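Shikimate dehydrogenase (NADP(+)) (Peptoclostridium difficile, PDB 5DZS) probably catalyses the reversible NADPH-linked reduction of 3-dehydroshikimate to shikimate on the pathway to chorismate and the aromatic amino acids. Local coordinates at residues B[138-152]-B[159-173]. Numbering follows the deposited sequence.
Sequences IDSGIEKLYVSTRKK and NSKAILIDYEELKHI. With SO4 (sulfate ion), chain E.
Arg-150, in one of its two conformers, lays its guanidinium flat over one face of the Tyr-167 ring, a cation-pi stack with the planes 15° apart and CZ 3.6 Å from the ring centroid. Ser-148 OG sits over the opposite face, buried and without a hydrogen-bonding partner. The sandwich sits toward the C-terminal end of two parallel strands, 144-149 and 163-166, the latter an edge strand within this chain of the Rossmann-type NADP-binding sheet. Four backbone hydrogen bonds join the strands in register, from Ile-163 N to Leu-145 O through to Thr-149 N to Ile-165 O. On the sheet face shared by Tyr-146 and Ile-165, Ile-173 returns after residues 167-171 to set CG1 over the tyrosine ring, 4.1 Å from its centroid. At the other end Lys-161 runs past Ile-138, and a bend at its last torsion (chi4 58°) lets NZ donate a hydrogen bond to Glu-143 O at 2.9 Å, from above the carbonyl plane. A sulfate, probably from the crystallisation liquor, may mark where relatives bind the NADP 2'-phosphate; Thr-126 OG1 also holds it. With its hydroxyl anti to the backbone N (chi1 -174°), Thr-149 donates from OG1 to sulfate O4 at 2.7 Å.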
loop_
_atom_site.group_PDB
_atom_site.type_symbol
_atom_site.label_atom_id
_atom_site.label_comp_id
_atom_site.label_asym_id
_atom_site.label_seq_id
_atom_site.Cartn_x
_atom_site.Cartn_y
_atom_site.Cartn_z
ATOM N N ILE B 138 -7.676 17.609 13.184
ATOM C CA ILE B 138 -8.645 17.022 14.125
ATOM C C ILE B 138 -8.112 15.742 14.763
ATOM O O ILE B 138 -8.278 15.524 15.964
ATOM C CB ILE B 138 -9.990 16.686 13.441
ATOM C CG1 ILE B 138 -10.663 17.950 12.880
ATOM C CG2 ILE B 138 -10.927 15.982 14.417
ATOM C CD1 ILE B 138 -11.193 18.911 13.922
ATOM N N ASP B 139 -7.499 14.888 13.954
ATOM C CA ASP B 139 -6.924 13.649 14.463
ATOM C C ASP B 139 -5.764 13.926 15.411
ATOM O O ASP B 139 -5.510 13.145 16.328
ATOM C CB ASP B 139 -6.418 12.775 13.317
ATOM C CG ASP B 139 -7.535 12.191 12.470
ATOM O OD1 ASP B 139 -8.731 12.271 12.852
ATOM O OD2 ASP B 139 -7.208 11.625 11.413
ATOM N N SER B 140 -5.059 15.034 15.189
ATOM C CA SER B 140 -3.887 15.378 16.001
ATOM C C SER B 140 -4.199 16.161 17.278
ATOM O O SER B 140 -3.284 16.641 17.943
ATOM C CB SER B 140 -2.871 16.149 15.160
ATOM O OG SER B 140 -2.432 15.375 14.061
ATOM N N GLY B 141 -5.477 16.303 17.614
ATOM C CA GLY B 141 -5.864 16.966 18.869
ATOM C C GLY B 141 -5.851 18.484 18.864
ATOM O O GLY B 141 -5.546 19.112 19.882
ATOM N N ILE B 142 -6.171 19.076 17.715
ATOM C CA ILE B 142 -6.266 20.520 17.607
ATOM C C ILE B 142 -7.392 20.948 18.554
ATOM O O ILE B 142 -8.427 20.278 18.642
ATOM C CB ILE B 142 -6.574 20.952 16.141
ATOM C CG1 ILE B 142 -6.406 22.460 15.940
ATOM C CG2 ILE B 142 -7.965 20.498 15.714
ATOM C CD1 ILE B 142 -4.966 22.914 15.878
ATOM N N GLU B 143 -7.182 22.037 19.281
ATOM C CA GLU B 143 -8.187 22.519 20.227
ATOM C C GLU B 143 -9.325 23.233 19.501
ATOM O O GLU B 143 -10.501 22.949 19.736
ATOM C CB GLU B 143 -7.540 23.462 21.251
ATOM C CG GLU B 143 -8.505 24.034 22.283
ATOM C CD GLU B 143 -9.131 22.968 23.167
ATOM O OE1 GLU B 143 -8.456 21.957 23.478
ATOM O OE2 GLU B 143 -10.299 23.152 23.567
ATOM N N LYS B 144 -8.959 24.148 18.607
ATOM C CA LYS B 144 -9.920 24.962 17.874
ATOM C C LYS B 144 -9.502 24.990 16.407
ATOM O O LYS B 144 -8.355 25.295 16.122
ATOM C CB LYS B 144 -9.874 26.384 18.438
ATOM C CG LYS B 144 -10.957 27.342 17.964
ATOM C CD LYS B 144 -12.296 27.069 18.630
ATOM C CE LYS B 144 -13.257 28.221 18.388
ATOM N NZ LYS B 144 -14.597 27.989 18.984
ATOM N N LEU B 145 -10.425 24.679 15.496
ATOM C CA LEU B 145 -10.133 24.693 14.049
ATOM C C LEU B 145 -11.153 25.501 13.242
ATOM O O LEU B 145 -12.364 25.246 13.310
ATOM C CB LEU B 145 -10.085 23.268 13.490
ATOM C CG LEU B 145 -9.741 23.166 11.998
ATOM C CD1 LEU B 145 -8.348 23.718 11.713
ATOM C CD2 LEU B 145 -9.852 21.734 11.508
ATOM N N TYR B 146 -10.653 26.477 12.485
ATOM C CA TYR B 146 -11.479 27.282 11.598
ATOM C C TYR B 146 -11.058 26.999 10.155
ATOM O O TYR B 146 -9.892 26.716 9.889
ATOM C CB TYR B 146 -11.270 28.778 11.831
ATOM C CG TYR B 146 -11.501 29.310 13.236
ATOM C CD1 TYR B 146 -10.473 29.308 14.174
ATOM C CD2 TYR B 146 -12.712 29.889 13.595
ATOM C CE1 TYR B 146 -10.656 29.818 15.451
ATOM C CE2 TYR B 146 -12.905 30.411 14.869
ATOM C CZ TYR B 146 -11.876 30.369 15.789
ATOM O OH TYR B 146 -12.069 30.889 17.053
ATOM N N VAL B 147 -12.012 27.079 9.237
ATOM C CA VAL B 147 -11.734 26.965 7.808
ATOM C C VAL B 147 -12.341 28.220 7.195
ATOM O O VAL B 147 -13.538 28.467 7.361
ATOM C CB VAL B 147 -12.348 25.707 7.177
ATOM C CG1 VAL B 147 -12.083 25.683 5.679
ATOM C CG2 VAL B 147 -11.782 24.461 7.836
ATOM N N SER B 148 -11.515 29.023 6.530
ATOM C CA SER B 148 -11.969 30.291 5.937
ATOM C C SER B 148 -12.267 30.175 4.450
ATOM O O SER B 148 -11.477 29.616 3.694
ATOM C CB SER B 148 -10.917 31.377 6.158
ATOM O OG SER B 148 -11.428 32.651 5.803
ATOM N N THR B 149 -13.410 30.717 4.038
ATOM C CA THR B 149 -13.843 30.684 2.643
ATOM C C THR B 149 -14.314 32.082 2.245
ATOM O O THR B 149 -14.698 32.877 3.109
ATOM C CB THR B 149 -14.963 29.637 2.439
ATOM O OG1 THR B 149 -15.277 29.515 1.047
ATOM C CG2 THR B 149 -16.222 29.999 3.232
ATOM N N ARG B 150 -14.269 32.391 0.950
ATOM C CA ARG B 150 -14.706 33.708 0.468
ATOM C C ARG B 150 -16.207 33.917 0.679
ATOM O O ARG B 150 -16.646 35.024 0.995
ATOM C CB ARG B 150 -14.352 33.897 -1.008
ATOM C CG ARG B 150 -12.862 33.882 -1.305
ATOM C CD ARG B 150 -12.096 34.999 -0.601
ATOM N NE ARG B 150 -10.658 34.896 -0.865
ATOM C CZ ARG B 150 -9.727 35.677 -0.323
ATOM N NH1 ARG B 150 -8.449 35.496 -0.632
ATOM N NH2 ARG B 150 -10.064 36.630 0.528
ATOM N N LYS B 151 -16.989 32.853 0.507
ATOM C CA LYS B 151 -18.441 32.927 0.689
ATOM C C LYS B 151 -18.949 31.607 1.242
ATOM O O LYS B 151 -18.791 30.560 0.617
ATOM C CB LYS B 151 -19.155 33.283 -0.616
ATOM C CG LYS B 151 -20.644 33.548 -0.431
ATOM C CD LYS B 151 -21.283 34.128 -1.680
ATOM C CE LYS B 151 -22.738 34.489 -1.428
ATOM N NZ LYS B 151 -23.365 35.137 -2.611
ATOM N N LYS B 152 -19.568 31.671 2.417
ATOM C CA LYS B 152 -20.064 30.475 3.095
ATOM C C LYS B 152 -21.151 29.735 2.329
ATOM O O LYS B 152 -21.154 28.502 2.306
ATOM C CB LYS B 152 -20.629 30.839 4.462
ATOM C CG LYS B 152 -19.652 31.500 5.411
ATOM C CD LYS B 152 -20.380 31.851 6.694
ATOM C CE LYS B 152 -19.489 32.584 7.672
ATOM N NZ LYS B 152 -20.254 32.971 8.889
ATOM N N ASN B 159 -16.271 17.741 9.430
ATOM C CA ASN B 159 -16.437 17.595 10.873
ATOM C C ASN B 159 -17.048 18.855 11.488
ATOM O O ASN B 159 -16.550 19.962 11.274
ATOM C CB ASN B 159 -15.087 17.270 11.522
ATOM C CG ASN B 159 -15.214 16.890 12.988
ATOM O OD1 ASN B 159 -16.115 17.349 13.687
ATOM N ND2 ASN B 159 -14.301 16.053 13.461
ATOM N N SER B 160 -18.124 18.670 12.261
ATOM C CA SER B 160 -18.835 19.782 12.908
ATOM C C SER B 160 -17.957 20.547 13.896
ATOM O O SER B 160 -18.289 21.669 14.280
ATOM C CB SER B 160 -20.108 19.285 13.616
ATOM O OG SER B 160 -19.805 18.368 14.654
ATOM N N LYS B 161 -16.850 19.937 14.314
ATOM C CA LYS B 161 -15.912 20.596 15.219
ATOM C C LYS B 161 -15.234 21.788 14.531
ATOM O O LYS B 161 -14.875 22.764 15.189
ATOM C CB LYS B 161 -14.861 19.601 15.718
ATOM C CG LYS B 161 -13.798 20.211 16.619
ATOM C CD LYS B 161 -12.876 19.149 17.195
ATOM C CE LYS B 161 -11.715 19.775 17.952
ATOM N NZ LYS B 161 -12.172 20.660 19.059
ATOM N N ALA B 162 -15.057 21.702 13.215
ATOM C CA ALA B 162 -14.449 22.796 12.456
ATOM C C ALA B 162 -15.466 23.924 12.251
ATOM O O ALA B 162 -16.641 23.666 11.986
ATOM C CB ALA B 162 -13.939 22.291 11.117
ATOM N N ILE B 163 -15.015 25.168 12.380
ATOM C CA ILE B 163 -15.897 26.327 12.225
ATOM C C ILE B 163 -15.681 27.032 10.885
ATOM O O ILE B 163 -14.583 27.491 10.578
ATOM C CB ILE B 163 -15.684 27.340 13.369
ATOM C CG1 ILE B 163 -15.778 26.624 14.716
ATOM C CG2 ILE B 163 -16.696 28.479 13.275
ATOM C CD1 ILE B 163 -15.427 27.493 15.895
ATOM N N LEU B 164 -16.746 27.122 10.097
ATOM C CA LEU B 164 -16.680 27.783 8.808
ATOM C C LEU B 164 -16.792 29.287 9.027
ATOM O O LEU B 164 -17.736 29.758 9.677
ATOM C CB LEU B 164 -17.817 27.307 7.902
ATOM C CG LEU B 164 -17.804 27.870 6.476
ATOM C CD1 LEU B 164 -16.631 27.295 5.692
ATOM C CD2 LEU B 164 -19.118 27.579 5.764
ATOM N N ILE B 165 -15.821 30.031 8.499
ATOM C CA ILE B 165 -15.808 31.487 8.597
ATOM C C ILE B 165 -15.478 32.096 7.248
ATOM O O ILE B 165 -15.077 31.387 6.325
ATOM C CB ILE B 165 -14.758 31.995 9.616
ATOM C CG1 ILE B 165 -13.337 31.592 9.182
ATOM C CG2 ILE B 165 -15.072 31.463 11.009
ATOM C CD1 ILE B 165 -12.243 32.156 10.062
ATOM N N ASP B 166 -15.676 33.409 7.131
ATOM C CA ASP B 166 -15.280 34.130 5.922
ATOM C C ASP B 166 -14.079 34.997 6.289
ATOM O O ASP B 166 -13.709 35.083 7.461
ATOM C CB ASP B 166 -16.432 34.924 5.280
ATOM C CG ASP B 166 -16.941 36.054 6.147
ATOM O OD1 ASP B 166 -16.217 36.540 7.041
ATOM O OD2 ASP B 166 -18.087 36.479 5.904
ATOM N N TYR B 167 -13.472 35.629 5.294
ATOM C CA TYR B 167 -12.252 36.411 5.511
ATOM C C TYR B 167 -12.472 37.682 6.351
ATOM O O TYR B 167 -11.513 38.261 6.875
ATOM C CB TYR B 167 -11.564 36.701 4.167
ATOM C CG TYR B 167 -10.871 35.482 3.570
ATOM C CD1 TYR B 167 -11.603 34.429 3.027
ATOM C CD2 TYR B 167 -9.484 35.387 3.552
ATOM C CE1 TYR B 167 -10.970 33.314 2.482
ATOM C CE2 TYR B 167 -8.844 34.277 3.016
ATOM C CZ TYR B 167 -9.591 33.245 2.480
ATOM O OH TYR B 167 -8.953 32.138 1.935
ATOM N N GLU B 168 -13.732 38.092 6.490
ATOM C CA GLU B 168 -14.081 39.244 7.311
ATOM C C GLU B 168 -13.993 38.856 8.778
ATOM O O GLU B 168 -13.383 39.567 9.577
ATOM C CB GLU B 168 -15.484 39.743 6.968
ATOM C CG GLU B 168 -15.601 40.224 5.535
ATOM C CD GLU B 168 -14.648 41.370 5.239
ATOM O OE1 GLU B 168 -14.482 42.254 6.119
ATOM O OE2 GLU B 168 -14.077 41.389 4.123
ATOM N N GLU B 169 -14.589 37.713 9.122
ATOM C CA GLU B 169 -14.545 37.201 10.491
ATOM C C GLU B 169 -13.128 36.857 10.890
ATOM O O GLU B 169 -12.768 36.935 12.052
ATOM C CB GLU B 169 -15.391 35.944 10.640
ATOM C CG GLU B 169 -16.868 36.115 10.341
ATOM C CD GLU B 169 -17.598 34.797 10.435
ATOM O OE1 GLU B 169 -17.990 34.401 11.557
ATOM O OE2 GLU B 169 -17.791 34.163 9.381
ATOM N N LEU B 170 -12.328 36.435 9.918
ATOM C CA LEU B 170 -10.945 36.063 10.186
ATOM C C LEU B 170 -10.126 37.212 10.755
ATOM O O LEU B 170 -9.142 36.982 11.454
ATOM C CB LEU B 170 -10.289 35.556 8.899
ATOM C CG LEU B 170 -8.819 35.147 8.994
ATOM C CD1 LEU B 170 -8.598 34.057 10.034
ATOM C CD2 LEU B 170 -8.337 34.675 7.633
ATOM N N LYS B 171 -10.544 38.446 10.462
ATOM C CA LYS B 171 -9.842 39.631 10.937
ATOM C C LYS B 171 -9.749 39.679 12.460
ATOM O O LYS B 171 -8.810 40.263 13.002
ATOM C CB LYS B 171 -10.537 40.907 10.450
ATOM C CG LYS B 171 -10.557 41.118 8.945
ATOM C CD LYS B 171 -11.219 42.452 8.604
ATOM C CE LYS B 171 -11.286 42.666 7.100
ATOM N NZ LYS B 171 -11.991 43.923 6.733
ATOM N N HIS B 172 -10.713 39.056 13.141
ATOM C CA HIS B 172 -10.757 39.063 14.610
ATOM C C HIS B 172 -10.330 37.746 15.262
ATOM O O HIS B 172 -10.542 37.557 16.458
ATOM C CB HIS B 172 -12.173 39.419 15.083
ATOM C CG HIS B 172 -12.779 40.566 14.340
ATOM N ND1 HIS B 172 -12.409 41.875 14.559
ATOM C CD2 HIS B 172 -13.730 40.598 13.376
ATOM C CE1 HIS B 172 -13.101 42.665 13.757
ATOM N NE2 HIS B 172 -13.911 41.915 13.031
ATOM N N ILE B 173 -9.743 36.829 14.494
ATOM C CA ILE B 173 -9.290 35.557 15.065
ATOM C C ILE B 173 -7.789 35.579 15.324
ATOM O O ILE B 173 -6.994 35.967 14.458
ATOM C CB ILE B 173 -9.633 34.335 14.170
ATOM C CG1 ILE B 173 -11.093 33.913 14.348
ATOM C CG2 ILE B 173 -8.824 33.113 14.591
ATOM C CD1 ILE B 173 -12.102 34.975 14.006
HETATM S S SO4 E . -12.107 29.551 -0.744
HETATM O O1 SO4 E . -11.302 30.129 0.356
HETATM O O2 SO4 E . -12.795 30.651 -1.456
HETATM O O3 SO4 E . -11.216 28.819 -1.675
HETATM O O4 SO4 E . -13.111 28.608 -0.205
HETATM O O HOH W 1 -14.788 36.490 2.448
#